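Local structure of 6-phospho-beta-glucosidase (Thermotoga maritima, 1UP7) at residues A[74-79]-A[302-307]; A[176-181]-A[201-206]; A[243-246]-A[252-255]; A[326-331]-A[360-365]. The protein hydrolyses cellobiose 6'-phosphate to glucose 6-phosphate and glucose, using NAD and a manganese ion, as a family 4 glycosidase. All blocks are in the same frame, centred on the assembly; numbering follows the deposited sequence.

In the fold
Along the chain, contact 1 (74-79 with 302-307) closes a long loop in which contacts 2 (176-181 with 201-206) and 3 (243-246 with 252-255) are nested one after the other; contact 4 (326-331 with 360-365) follows. Contacts 1 and 2 each join the NAD-binding Rossmann part to the C-terminal part, whereas contacts 3 and 4 lie wholly within the latter. Centres are about 23 Å apart for contacts 3 and 4 and about 34 Å for contacts 1 and 3, which flank the chain's centre on opposite sides. The sole direct touch is packing of Leu244 CD1 on Phe360 CD1 at 4.2 Å. Contact 3 holds the active-site tyrosine; contacts 2, 3 and 4 all reach other subunits.

Contact 1. Residues A[74-79]-A[302-307]; sequences AKYVIF and HLIRDL
With CG anti to its carbonyl carbon (chi1 -54°), Tyr76 places its ring against residues 302-307 of helix 296-308, and Ile304, whose CG2 is anti to the backbone N, lays that methyl over one ring face. The CH-pi geometry supports this: Ile304 CG2 lies 4.1 Å from the centroid of the Tyr76 ring and 18° off its normal, displaced toward the rim on the CD2-CE2 side. The CG1 branch of Ile304 passes along the same ring and ends with its CD1 3.9 Å from Ile78 CD1. At the phenol end, Leu307 approaches the ring obliquely, with its CB 4.1 Å from Tyr76 CE1 and 3.7 Å from Tyr76 OH. One aromatic ring thus spans nearly one helical turn, touching residues three apart, and all four side chains are buried. The strand and helix axes run nearly antiparallel (162°) at a closest approach of 11.0 Å, a spacing filled by side chains. Strand 76-79 belongs to the parallel Rossmann sheet, between strands 4-8 and 136-139. Helix 296-308, from the C-terminal part, packs against this sheet, with Leu303 also touching Val138, while Ile78 reaches Ile5 on the neighbouring strand.

Contact 2. Residues A[176-181]-A[201-206]; sequences EMFSAR and VFVKGE
The Phe178 ring meets Val203 obliquely: Val203 CG2 is 3.7 Å from Phe178 CD2 and 4.1 Å from Phe178 CG, with CE2 about as far, so the methyl is centred on CD2. The second branch, Val203 CG1, is anti to the backbone N (chi1 168°) and is directed between two partners, 3.9 Å from Phe178 CB and 3.9 Å from Ala180 CB. The forked valine therefore engages the residues on either side of Ser179 in sequence. The turn that ends helix 166-177 is a Schellman motif with Ser179, at positive phi, as its C-prime residue; Ala180 N pairs with Ala175 O, while the Ser179 N to Glu176 O bond is weak at 3.4 Å. Farther out, the extended chain of exposed Lys204 passes Ala180, with Lys204 CE 4.2 Å from Ala180 CB. On the strand side, Val203 to Glu206 form a type I' beta turn, closed by paired backbone bonds between its end residues. From the second subunit, Arg344 makes a cation-pi contact with Phe202. Val208 and helix 209-216 also pack on Phe178, and Ile174 of helix 166-177 on Val203, so the helix terminus rests against the hairpin of strands 195-203 and 206-207.

Contact 3. Residues A[243-246]-A[252-255]; sequences YLRY and KMFK. With G6P (6-O-phosphono-alpha-D-glucopyranose), chain J.
A Met-aromatic contact between Met253 and Tyr246 joins two short successive helices, 245-248 and 250-258, immediately after the active-site Tyr243, the proton acceptor of this family 4 glycosidase. Met253 is the buried hub: its SD lies 5.1 Å from the centroid of the Tyr246 ring, 30° off the normal, which makes the approach oblique. Closer to that ring is Met253 CB, 3.8 Å from Tyr246 CD1. The methionine chain is bent at chi2 (-53°), and the bend turns the sulfur toward Arg245, where it stands over one guanidinium face, 4.0 Å above the plane and offset toward the rim. The nearest approach of the two segments is Met253 CG to the backbone Arg245 O, at 3.4 Å, and the aliphatic root of the arginine joins in, Arg245 CB being 4.0 Å from Met253 CG. The guanidinium is held by partners outside the two segments: NH1 forms a salt bridge with Glu226, and NE is hydrogen-bonded to Pro242 O. At the start of 243-246, the Tyr243 ring lines the pocket, where it meets the ring of His194, a manganese ligand. Glu105, which probably raises the basicity of the active-site tyrosine, is among the residues hydrogen-bonded to glucose 6-phosphate, as are Arg263 and Asn165. The sugar's C2 lies at the edge of the Tyr243 ring, near its plane, with Tyr243 OH 3.3 Å from G6P C2.

Contact 4. Residues A[326-331]-A[360-365]; sequences ENLPDD and FIHAVK
The loop between strands 313-320 and 333-341 packs on helix 355-376 through Leu328, which meets His362 and Ile361. Leu328 sets CD1 over one face of the His362 imidazole, 3.3 Å from His362 CE1 and 3.4 Å from His362 NE2; the same methyl is 4.1 Å from His362 CD2, which places it above the CE1-NE2 bond. This is tight for carbon packing, and with Leu328 off the usual rotamers the exact methyl position is doubtful. The second branch diverges to the preceding helical residue, Leu328 CD2 standing 4.2 Å from Ile361 CD1, so the leucine fork straddles adjacent helix positions. Pro329 extends the cover, its CD lying obliquely 4.3 Å from His362 CE1. On the helix, His362 has CG anti to the carbonyl carbon (chi1 -82°), a torsion that carries the ring over to Leu328. Its ND1 is hydrogen-bonded to Tyr332 OH, and the Tyr332 ring meets the imidazole at about 80°. In the third subunit the equivalent His362 stacks on this one. Hydrocarbon thus covers one imidazole face, while the Tyr332 bond satisfies ND1 and probably helps to fix the ring's rotation; a charge on the ring would probably be disfavoured by this burial and by the stacked His362 of the third subunit.

Contact 1. Residues A[74-79]-A[302-307]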
loop_
_atom_site.group_PDB
_atom_site.type_symbol
_atom_site.label_atom_id
_atom_site.label_comp_id
_atom_site.label_asym_id
_atom_site.label_seq_id
_atom_site.Cartn_x
_atom_site.Cartn_y
_atom_site.Cartn_z
ATOM N N ALA A 74 37.385 -4.397 -8.942
ATOM C CA ALA A 74 36.911 -5.075 -7.748
ATOM C C ALA A 74 35.516 -5.656 -7.957
ATOM O O ALA A 74 34.657 -5.043 -8.593
ATOM C CB ALA A 74 36.940 -4.126 -6.561
ATOM N N LYS A 75 35.311 -6.862 -7.460
ATOM C CA LYS A 75 33.989 -7.464 -7.419
ATOM C C LYS A 75 33.280 -7.009 -6.119
ATOM O O LYS A 75 32.072 -6.776 -6.127
ATOM C CB LYS A 75 34.114 -8.994 -7.510
ATOM C CG LYS A 75 32.775 -9.706 -7.531
ATOM C CD LYS A 75 32.755 -10.907 -8.451
ATOM C CE LYS A 75 31.308 -11.429 -8.633
ATOM N NZ LYS A 75 31.247 -12.949 -8.780
ATOM N N TYR A 76 34.039 -6.862 -5.027
ATOM C CA TYR A 76 33.489 -6.336 -3.758
ATOM C C TYR A 76 34.290 -5.151 -3.259
ATOM O O TYR A 76 35.529 -5.139 -3.326
ATOM C CB TYR A 76 33.372 -7.409 -2.639
ATOM C CG TYR A 76 32.598 -8.597 -3.100
ATOM C CD1 TYR A 76 31.199 -8.611 -3.036
ATOM C CD2 TYR A 76 33.257 -9.684 -3.686
ATOM C CE1 TYR A 76 30.468 -9.709 -3.528
ATOM C CE2 TYR A 76 32.543 -10.784 -4.178
ATOM C CZ TYR A 76 31.146 -10.788 -4.088
ATOM O OH TYR A 76 30.458 -11.869 -4.565
ATOM N N VAL A 77 33.579 -4.152 -2.764
ATOM C CA VAL A 77 34.213 -2.998 -2.129
ATOM C C VAL A 77 33.702 -2.829 -0.700
ATOM O O VAL A 77 32.488 -2.675 -0.466
ATOM C CB VAL A 77 34.043 -1.692 -2.990
ATOM C CG1 VAL A 77 34.701 -0.486 -2.334
ATOM C CG2 VAL A 77 34.648 -1.904 -4.408
ATOM N N ILE A 78 34.637 -2.818 0.252
ATOM C CA ILE A 78 34.283 -2.707 1.654
ATOM C C ILE A 78 34.539 -1.294 2.129
ATOM O O ILE A 78 35.687 -0.847 2.127
ATOM C CB ILE A 78 35.046 -3.765 2.523
ATOM C CG1 ILE A 78 34.648 -5.197 2.104
ATOM C CG2 ILE A 78 34.807 -3.512 4.047
ATOM C CD1 ILE A 78 35.571 -6.276 2.619
ATOM N N PHE A 79 33.463 -0.594 2.536
ATOM C CA PHE A 79 33.585 0.725 3.164
ATOM C C PHE A 79 33.797 0.545 4.648
ATOM O O PHE A 79 32.900 0.067 5.358
ATOM C CB PHE A 79 32.315 1.570 2.975
ATOM C CG PHE A 79 32.188 2.192 1.630
ATOM C CD1 PHE A 79 33.118 1.915 0.609
ATOM C CD2 PHE A 79 31.120 3.040 1.360
ATOM C CE1 PHE A 79 32.978 2.480 -0.657
ATOM C CE2 PHE A 79 30.978 3.640 0.093
ATOM C CZ PHE A 79 31.914 3.355 -0.912
ATOM N N HIS A 302 31.528 -13.716 5.628
ATOM C CA HIS A 302 30.436 -14.659 5.459
ATOM C C HIS A 302 29.440 -14.151 4.403
ATOM O O HIS A 302 29.008 -14.924 3.539
ATOM C CB HIS A 302 29.766 -14.931 6.817
ATOM C CG HIS A 302 30.462 -15.985 7.627
ATOM N ND1 HIS A 302 29.784 -16.871 8.446
ATOM C CD2 HIS A 302 31.776 -16.317 7.723
ATOM C CE1 HIS A 302 30.650 -17.691 9.018
ATOM N NE2 HIS A 302 31.863 -17.374 8.596
ATOM N N LEU A 303 29.124 -12.852 4.454
ATOM C CA LEU A 303 28.283 -12.201 3.446
ATOM C C LEU A 303 28.864 -12.352 2.035
ATOM O O LEU A 303 28.171 -12.779 1.108
ATOM C CB LEU A 303 28.033 -10.723 3.773
ATOM C CG LEU A 303 27.166 -10.021 2.713
ATOM C CD1 LEU A 303 25.758 -10.685 2.580
ATOM C CD2 LEU A 303 27.050 -8.484 2.916
ATOM N N ILE A 304 30.152 -12.039 1.894
ATOM C CA ILE A 304 30.839 -12.127 0.608
ATOM C C ILE A 304 30.891 -13.587 0.093
ATOM O O ILE A 304 30.648 -13.858 -1.070
ATOM C CB ILE A 304 32.261 -11.461 0.691
ATOM C CG1 ILE A 304 32.144 -9.947 0.653
ATOM C CG2 ILE A 304 33.177 -11.910 -0.468
ATOM C CD1 ILE A 304 33.450 -9.193 1.025
ATOM N N ARG A 305 31.203 -14.511 0.984
ATOM C CA ARG A 305 31.196 -15.932 0.697
ATOM C C ARG A 305 29.849 -16.380 0.103
ATOM O O ARG A 305 29.817 -17.039 -0.931
ATOM C CB ARG A 305 31.511 -16.688 1.991
ATOM C CG ARG A 305 31.717 -18.187 1.884
ATOM C CD ARG A 305 30.681 -18.989 2.678
ATOM N NE ARG A 305 31.019 -19.167 4.078
ATOM C CZ ARG A 305 30.222 -18.880 5.116
ATOM N NH1 ARG A 305 29.004 -18.359 4.967
ATOM N NH2 ARG A 305 30.668 -19.116 6.333
ATOM N N ASP A 306 28.738 -16.002 0.733
ATOM C CA ASP A 306 27.415 -16.493 0.314
ATOM C C ASP A 306 26.871 -15.679 -0.866
ATOM O O ASP A 306 25.991 -16.123 -1.588
ATOM C CB ASP A 306 26.432 -16.556 1.494
ATOM C CG ASP A 306 26.949 -17.412 2.624
ATOM O OD1 ASP A 306 27.756 -18.322 2.333
ATOM O OD2 ASP A 306 26.646 -17.260 3.836
ATOM N N LEU A 307 27.431 -14.504 -1.077
ATOM C CA LEU A 307 27.180 -13.738 -2.302
ATOM C C LEU A 307 27.911 -14.375 -3.480
ATOM O O LEU A 307 27.469 -14.253 -4.620
ATOM C CB LEU A 307 27.666 -12.308 -2.122
ATOM C CG LEU A 307 26.773 -11.058 -2.145
ATOM C CD1 LEU A 307 25.294 -11.292 -2.314
ATOM C CD2 LEU A 307 27.033 -10.251 -0.950
#

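Contact 2. Residues A[176-181]-A[201-206]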
loop_
_atom_site.group_PDB
_atom_site.type_symbol
_atom_site.label_atom_id
_atom_site.label_comp_id
_atom_site.label_asym_id
_atom_site.label_seq_id
_atom_site.Cartn_x
_atom_site.Cartn_y
_atom_site.Cartn_z
ATOM N N GLU A 176 25.712 -20.234 21.099
ATOM C CA GLU A 176 26.453 -20.680 22.296
ATOM C C GLU A 176 25.514 -21.228 23.360
ATOM O O GLU A 176 25.776 -22.271 23.943
ATOM C CB GLU A 176 27.267 -19.507 22.871
ATOM C CG GLU A 176 28.779 -19.726 22.885
ATOM C CD GLU A 176 29.520 -18.706 22.041
ATOM O OE1 GLU A 176 29.252 -17.478 22.194
ATOM O OE2 GLU A 176 30.371 -19.121 21.217
ATOM N N MET A 177 24.414 -20.518 23.602
ATOM C CA MET A 177 23.402 -20.928 24.587
ATOM C C MET A 177 22.920 -22.359 24.341
ATOM O O MET A 177 22.701 -23.136 25.273
ATOM C CB MET A 177 22.168 -20.040 24.426
ATOM C CG MET A 177 22.039 -18.847 25.349
ATOM S SD MET A 177 20.290 -18.350 25.351
ATOM C CE MET A 177 19.567 -19.710 26.249
ATOM N N PHE A 178 22.706 -22.691 23.071
ATOM C CA PHE A 178 22.049 -23.950 22.698
ATOM C C PHE A 178 23.002 -24.960 22.065
ATOM O O PHE A 178 22.556 -25.987 21.560
ATOM C CB PHE A 178 20.869 -23.698 21.722
ATOM C CG PHE A 178 19.720 -22.955 22.336
ATOM C CD1 PHE A 178 18.736 -23.642 23.047
ATOM C CD2 PHE A 178 19.642 -21.565 22.238
ATOM C CE1 PHE A 178 17.678 -22.965 23.650
ATOM C CE2 PHE A 178 18.581 -20.876 22.844
ATOM C CZ PHE A 178 17.601 -21.583 23.561
ATOM N N SER A 179 24.305 -24.681 22.076
ATOM C CA SER A 179 25.303 -25.635 21.567
ATOM C C SER A 179 25.081 -25.951 20.074
ATOM O O SER A 179 25.189 -27.115 19.637
ATOM C CB SER A 179 25.314 -26.945 22.397
ATOM O OG SER A 179 25.572 -26.685 23.775
ATOM N N ALA A 180 24.781 -24.906 19.310
ATOM C CA ALA A 180 24.406 -25.064 17.916
ATOM C C ALA A 180 25.328 -24.227 17.037
ATOM O O ALA A 180 26.123 -23.439 17.541
ATOM C CB ALA A 180 22.929 -24.639 17.714
ATOM N N ARG A 181 25.226 -24.405 15.725
ATOM C CA ARG A 181 25.919 -23.544 14.765
ATOM C C ARG A 181 25.152 -22.259 14.487
ATOM O O ARG A 181 23.936 -22.169 14.705
ATOM C CB ARG A 181 26.119 -24.269 13.432
ATOM C CG ARG A 181 27.006 -25.495 13.487
ATOM C CD ARG A 181 27.035 -26.284 12.168
ATOM N NE ARG A 181 25.724 -26.870 11.832
ATOM C CZ ARG A 181 25.174 -26.879 10.611
ATOM N NH1 ARG A 181 25.821 -26.344 9.577
ATOM N NH2 ARG A 181 23.973 -27.429 10.421
ATOM N N VAL A 201 12.847 -16.305 18.293
ATOM C CA VAL A 201 14.109 -17.004 18.129
ATOM C C VAL A 201 13.849 -18.469 17.865
ATOM O O VAL A 201 13.135 -19.129 18.615
ATOM C CB VAL A 201 15.047 -16.887 19.345
ATOM C CG1 VAL A 201 16.321 -17.674 19.077
ATOM C CG2 VAL A 201 15.413 -15.459 19.589
ATOM N N PHE A 202 14.440 -18.964 16.787
ATOM C CA PHE A 202 14.368 -20.367 16.433
ATOM C C PHE A 202 15.781 -20.958 16.391
ATOM O O PHE A 202 16.688 -20.363 15.798
ATOM C CB PHE A 202 13.727 -20.565 15.044
ATOM C CG PHE A 202 12.284 -20.118 14.936
ATOM C CD1 PHE A 202 11.968 -18.798 14.580
ATOM C CD2 PHE A 202 11.247 -21.025 15.135
ATOM C CE1 PHE A 202 10.627 -18.403 14.463
ATOM C CE2 PHE A 202 9.906 -20.628 15.020
ATOM C CZ PHE A 202 9.599 -19.319 14.684
ATOM N N VAL A 203 15.958 -22.123 17.005
ATOM C CA VAL A 203 17.217 -22.855 16.932
ATOM C C VAL A 203 16.916 -24.255 16.411
ATOM O O VAL A 203 16.138 -25.013 17.012
ATOM C CB VAL A 203 17.925 -22.944 18.296
ATOM C CG1 VAL A 203 19.089 -23.970 18.238
ATOM C CG2 VAL A 203 18.409 -21.563 18.714
ATOM N N LYS A 204 17.535 -24.601 15.286
ATOM C CA LYS A 204 17.211 -25.856 14.590
ATOM C C LYS A 204 15.685 -26.078 14.398
ATOM O O LYS A 204 15.186 -27.205 14.522
ATOM C CB LYS A 204 17.850 -27.073 15.288
ATOM C CG LYS A 204 19.361 -27.180 15.097
ATOM C CD LYS A 204 19.942 -28.300 15.959
ATOM C CE LYS A 204 21.461 -28.165 16.051
ATOM N NZ LYS A 204 22.092 -29.233 16.892
ATOM N N GLY A 205 14.961 -24.990 14.112
ATOM C CA GLY A 205 13.529 -25.051 13.917
ATOM C C GLY A 205 12.669 -24.970 15.154
ATOM O O GLY A 205 11.485 -24.706 15.016
ATOM N N GLU A 206 13.221 -25.218 16.341
ATOM C CA GLU A 206 12.427 -25.061 17.557
ATOM C C GLU A 206 12.336 -23.578 17.961
ATOM O O GLU A 206 13.340 -22.870 17.972
ATOM C CB GLU A 206 12.949 -25.925 18.720
ATOM C CG GLU A 206 12.118 -25.703 19.989
ATOM C CD GLU A 206 12.654 -26.386 21.253
ATOM O OE1 GLU A 206 13.589 -27.223 21.151
ATOM O OE2 GLU A 206 12.124 -26.071 22.356
#

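Contact 3. Residues A[243-246]-A[252-255]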
loop_
_atom_site.group_PDB
_atom_site.type_symbol
_atom_site.label_atom_id
_atom_site.label_comp_id
_atom_site.label_asym_id
_atom_site.label_seq_id
_atom_site.Cartn_x
_atom_site.Cartn_y
_atom_site.Cartn_z
ATOM N N TYR A 243 21.439 -0.404 22.013
ATOM C CA TYR A 243 21.383 1.021 21.686
ATOM C C TYR A 243 20.063 1.683 22.028
ATOM O O TYR A 243 19.997 2.916 22.063
ATOM C CB TYR A 243 21.655 1.232 20.212
ATOM C CG TYR A 243 23.123 1.242 19.864
ATOM C CD1 TYR A 243 23.846 0.036 19.730
ATOM C CD2 TYR A 243 23.795 2.458 19.647
ATOM C CE1 TYR A 243 25.210 0.055 19.404
ATOM C CE2 TYR A 243 25.144 2.494 19.340
ATOM C CZ TYR A 243 25.846 1.308 19.209
ATOM O OH TYR A 243 27.190 1.352 18.901
ATOM N N LEU A 244 19.029 0.873 22.258
ATOM C CA LEU A 244 17.734 1.396 22.658
ATOM C C LEU A 244 17.843 2.052 24.022
ATOM O O LEU A 244 17.009 2.847 24.373
ATOM C CB LEU A 244 16.641 0.318 22.644
ATOM C CG LEU A 244 15.701 0.334 21.429
ATOM C CD1 LEU A 244 15.153 1.751 21.043
ATOM C CD2 LEU A 244 16.404 -0.311 20.216
ATOM N N ARG A 245 18.885 1.721 24.769
ATOM C CA ARG A 245 19.114 2.303 26.090
ATOM C C ARG A 245 19.157 3.831 26.015
ATOM O O ARG A 245 18.742 4.498 26.950
ATOM C CB ARG A 245 20.447 1.851 26.673
ATOM C CG ARG A 245 20.421 0.539 27.438
ATOM C CD ARG A 245 21.861 0.082 27.828
ATOM N NE ARG A 245 22.761 0.483 26.731
ATOM C CZ ARG A 245 24.079 0.613 26.809
ATOM N NH1 ARG A 245 24.709 0.408 27.967
ATOM N NH2 ARG A 245 24.772 0.966 25.717
ATOM N N TYR A 246 19.667 4.364 24.907
ATOM C CA TYR A 246 19.812 5.822 24.735
ATOM C C TYR A 246 18.485 6.511 24.596
ATOM O O TYR A 246 18.364 7.664 24.984
ATOM C CB TYR A 246 20.711 6.195 23.537
ATOM C CG TYR A 246 22.128 5.696 23.695
ATOM C CD1 TYR A 246 23.018 6.319 24.560
ATOM C CD2 TYR A 246 22.577 4.573 22.985
ATOM C CE1 TYR A 246 24.320 5.840 24.733
ATOM C CE2 TYR A 246 23.869 4.080 23.143
ATOM C CZ TYR A 246 24.728 4.711 24.032
ATOM O OH TYR A 246 26.010 4.220 24.187
ATOM N N LYS A 252 19.637 8.155 32.402
ATOM C CA LYS A 252 20.731 7.318 32.904
ATOM C C LYS A 252 21.934 7.361 31.944
ATOM O O LYS A 252 23.073 7.520 32.366
ATOM C CB LYS A 252 20.274 5.872 33.056
ATOM C CG LYS A 252 20.980 5.078 34.105
ATOM C CD LYS A 252 20.138 3.841 34.536
ATOM C CE LYS A 252 19.679 3.967 35.997
ATOM N NZ LYS A 252 18.801 2.811 36.389
ATOM N N MET A 253 21.682 7.214 30.651
ATOM C CA MET A 253 22.747 7.274 29.652
ATOM C C MET A 253 23.409 8.663 29.541
ATOM O O MET A 253 24.643 8.757 29.404
ATOM C CB MET A 253 22.285 6.821 28.249
ATOM C CG MET A 253 21.851 5.330 28.167
ATOM S SD MET A 253 23.116 4.151 28.801
ATOM C CE MET A 253 22.486 3.813 30.248
ATOM N N PHE A 254 22.613 9.732 29.596
ATOM C CA PHE A 254 23.201 11.051 29.576
ATOM C C PHE A 254 24.163 11.228 30.738
ATOM O O PHE A 254 25.270 11.764 30.521
ATOM C CB PHE A 254 22.187 12.188 29.623
ATOM C CG PHE A 254 22.845 13.554 29.691
ATOM C CD1 PHE A 254 23.285 14.193 28.513
ATOM C CD2 PHE A 254 23.057 14.178 30.909
ATOM C CE1 PHE A 254 23.911 15.433 28.569
ATOM C CE2 PHE A 254 23.711 15.427 30.971
ATOM C CZ PHE A 254 24.135 16.067 29.785
ATOM N N LYS A 255 23.753 10.831 31.950
ATOM C CA LYS A 255 24.614 10.955 33.119
ATOM C C LYS A 255 25.894 10.135 32.949
ATOM O O LYS A 255 26.994 10.591 33.249
ATOM C CB LYS A 255 23.910 10.528 34.391
ATOM C CG LYS A 255 24.802 10.605 35.614
ATOM C CD LYS A 255 24.002 10.394 36.902
ATOM C CE LYS A 255 24.915 10.448 38.138
ATOM N NZ LYS A 255 25.905 11.584 38.092
HETATM C C1 G6P J . 29.231 -1.853 18.490
HETATM C C2 G6P J . 28.379 -1.275 17.326
HETATM C C3 G6P J . 29.296 -0.648 16.276
HETATM C C4 G6P J . 30.054 0.481 16.955
HETATM C C5 G6P J . 30.934 -0.129 18.063
HETATM C C6 G6P J . 31.684 0.965 18.810
HETATM O O1 G6P J . 28.462 -2.418 19.568
HETATM O O2 G6P J . 27.556 -2.247 16.683
HETATM O O3 G6P J . 28.589 -0.193 15.117
HETATM O O4 G6P J . 30.788 1.244 15.997
HETATM O O5 G6P J . 30.141 -0.867 19.028
HETATM O O6 G6P J . 32.939 0.497 19.277
HETATM P P G6P J . 34.155 1.520 19.539
HETATM O O1P G6P J . 35.365 0.662 19.826
HETATM O O2P G6P J . 33.961 2.465 20.715
HETATM O O3P G6P J . 34.351 2.307 18.274
#

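Contact 4. Residues A[326-331]-A[360-365]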
loop_
_atom_site.group_PDB
_atom_site.type_symbol
_atom_site.label_atom_id
_atom_site.label_comp_id
_atom_site.label_asym_id
_atom_site.label_seq_id
_atom_site.Cartn_x
_atom_site.Cartn_y
_atom_site.Cartn_z
ATOM N N GLU A 326 5.325 -6.406 6.861
ATOM C CA GLU A 326 4.206 -6.034 6.016
ATOM C C GLU A 326 3.565 -4.693 6.403
ATOM O O GLU A 326 2.976 -4.047 5.554
ATOM C CB GLU A 326 3.172 -7.158 5.925
ATOM C CG GLU A 326 2.323 -7.351 7.154
ATOM C CD GLU A 326 1.384 -8.553 7.040
ATOM O OE1 GLU A 326 1.851 -9.693 6.756
ATOM O OE2 GLU A 326 0.162 -8.355 7.250
ATOM N N ASN A 327 3.686 -4.282 7.667
ATOM C CA ASN A 327 3.071 -3.031 8.098
ATOM C C ASN A 327 4.082 -1.884 8.161
ATOM O O ASN A 327 3.947 -0.962 8.941
ATOM C CB ASN A 327 2.292 -3.195 9.409
ATOM C CG ASN A 327 3.160 -3.685 10.565
ATOM O OD1 ASN A 327 4.226 -4.269 10.362
ATOM N ND2 ASN A 327 2.701 -3.435 11.786
ATOM N N LEU A 328 5.113 -1.967 7.327
ATOM C CA LEU A 328 6.043 -0.846 7.131
ATOM C C LEU A 328 6.165 -0.662 5.614
ATOM O O LEU A 328 6.053 -1.656 4.865
ATOM C CB LEU A 328 7.399 -1.197 7.731
ATOM C CG LEU A 328 8.037 -0.489 8.933
ATOM C CD1 LEU A 328 7.184 0.581 9.616
ATOM C CD2 LEU A 328 8.549 -1.514 9.920
ATOM N N PRO A 329 6.397 0.553 5.119
ATOM C CA PRO A 329 6.542 0.721 3.657
ATOM C C PRO A 329 7.680 -0.099 3.036
ATOM O O PRO A 329 8.722 -0.291 3.637
ATOM C CB PRO A 329 6.794 2.228 3.479
ATOM C CG PRO A 329 6.228 2.867 4.730
ATOM C CD PRO A 329 6.551 1.840 5.831
ATOM N N ASP A 330 7.466 -0.571 1.819
ATOM C CA ASP A 330 8.481 -1.327 1.097
ATOM C C ASP A 330 9.841 -0.641 0.986
ATOM O O ASP A 330 10.872 -1.303 0.981
ATOM C CB ASP A 330 8.020 -1.625 -0.325
ATOM C CG ASP A 330 6.791 -2.466 -0.374
ATOM O OD1 ASP A 330 6.492 -3.152 0.635
ATOM O OD2 ASP A 330 6.070 -2.494 -1.421
ATOM N N ASP A 331 9.823 0.676 0.820
ATOM C CA ASP A 331 11.043 1.439 0.569
ATOM C C ASP A 331 11.839 1.760 1.830
ATOM O O ASP A 331 12.941 2.287 1.715
ATOM C CB ASP A 331 10.719 2.749 -0.166
ATOM C CG ASP A 331 9.640 3.547 0.548
ATOM O OD1 ASP A 331 9.918 4.246 1.544
ATOM O OD2 ASP A 331 8.441 3.468 0.230
ATOM N N PHE A 360 9.512 3.598 17.240
ATOM C CA PHE A 360 10.891 4.045 17.012
ATOM C C PHE A 360 11.288 4.050 15.536
ATOM O O PHE A 360 11.854 5.021 15.073
ATOM C CB PHE A 360 11.908 3.229 17.815
ATOM C CG PHE A 360 11.706 3.324 19.305
ATOM C CD1 PHE A 360 12.163 4.440 20.014
ATOM C CD2 PHE A 360 11.059 2.306 19.988
ATOM C CE1 PHE A 360 11.970 4.530 21.386
ATOM C CE2 PHE A 360 10.873 2.383 21.358
ATOM C CZ PHE A 360 11.318 3.499 22.050
ATOM N N ILE A 361 10.988 2.976 14.804
ATOM C CA ILE A 361 11.435 2.872 13.435
ATOM C C ILE A 361 10.915 4.023 12.564
ATOM O O ILE A 361 11.692 4.623 11.794
ATOM C CB ILE A 361 11.039 1.510 12.822
ATOM C CG1 ILE A 361 11.682 0.324 13.604
ATOM C CG2 ILE A 361 11.340 1.490 11.317
ATOM C CD1 ILE A 361 11.091 -1.041 13.229
ATOM N N HIS A 362 9.610 4.325 12.670
ATOM C CA HIS A 362 9.014 5.388 11.879
ATOM C C HIS A 362 9.709 6.726 12.219
ATOM O O HIS A 362 10.132 7.451 11.333
ATOM C CB HIS A 362 7.507 5.511 12.180
ATOM C CG HIS A 362 6.635 4.542 11.455
ATOM N ND1 HIS A 362 6.637 4.415 10.078
ATOM C CD2 HIS A 362 5.683 3.687 11.911
ATOM C CE1 HIS A 362 5.739 3.513 9.719
ATOM N NE2 HIS A 362 5.134 3.070 10.809
ATOM N N ALA A 363 9.821 7.056 13.503
ATOM C CA ALA A 363 10.342 8.373 13.895
ATOM C C ALA A 363 11.787 8.574 13.407
ATOM O O ALA A 363 12.158 9.617 12.850
ATOM C CB ALA A 363 10.260 8.585 15.472
ATOM N N VAL A 364 12.605 7.552 13.597
ATOM C CA VAL A 364 13.978 7.672 13.165
ATOM C C VAL A 364 14.094 7.636 11.643
ATOM O O VAL A 364 14.928 8.348 11.069
ATOM C CB VAL A 364 14.847 6.616 13.849
ATOM C CG1 VAL A 364 16.260 6.613 13.277
ATOM C CG2 VAL A 364 14.862 6.906 15.374
ATOM N N LYS A 365 13.248 6.853 10.970
ATOM C CA LYS A 365 13.272 6.860 9.506
ATOM C C LYS A 365 12.923 8.260 8.940
ATOM O O LYS A 365 13.530 8.716 7.929
ATOM C CB LYS A 365 12.384 5.754 8.924
ATOM C CG LYS A 365 12.277 5.710 7.390
ATOM C CD LYS A 365 13.614 5.364 6.651
ATOM C CE LYS A 365 14.181 4.003 7.122
ATOM N NZ LYS A 365 15.630 3.752 6.807
#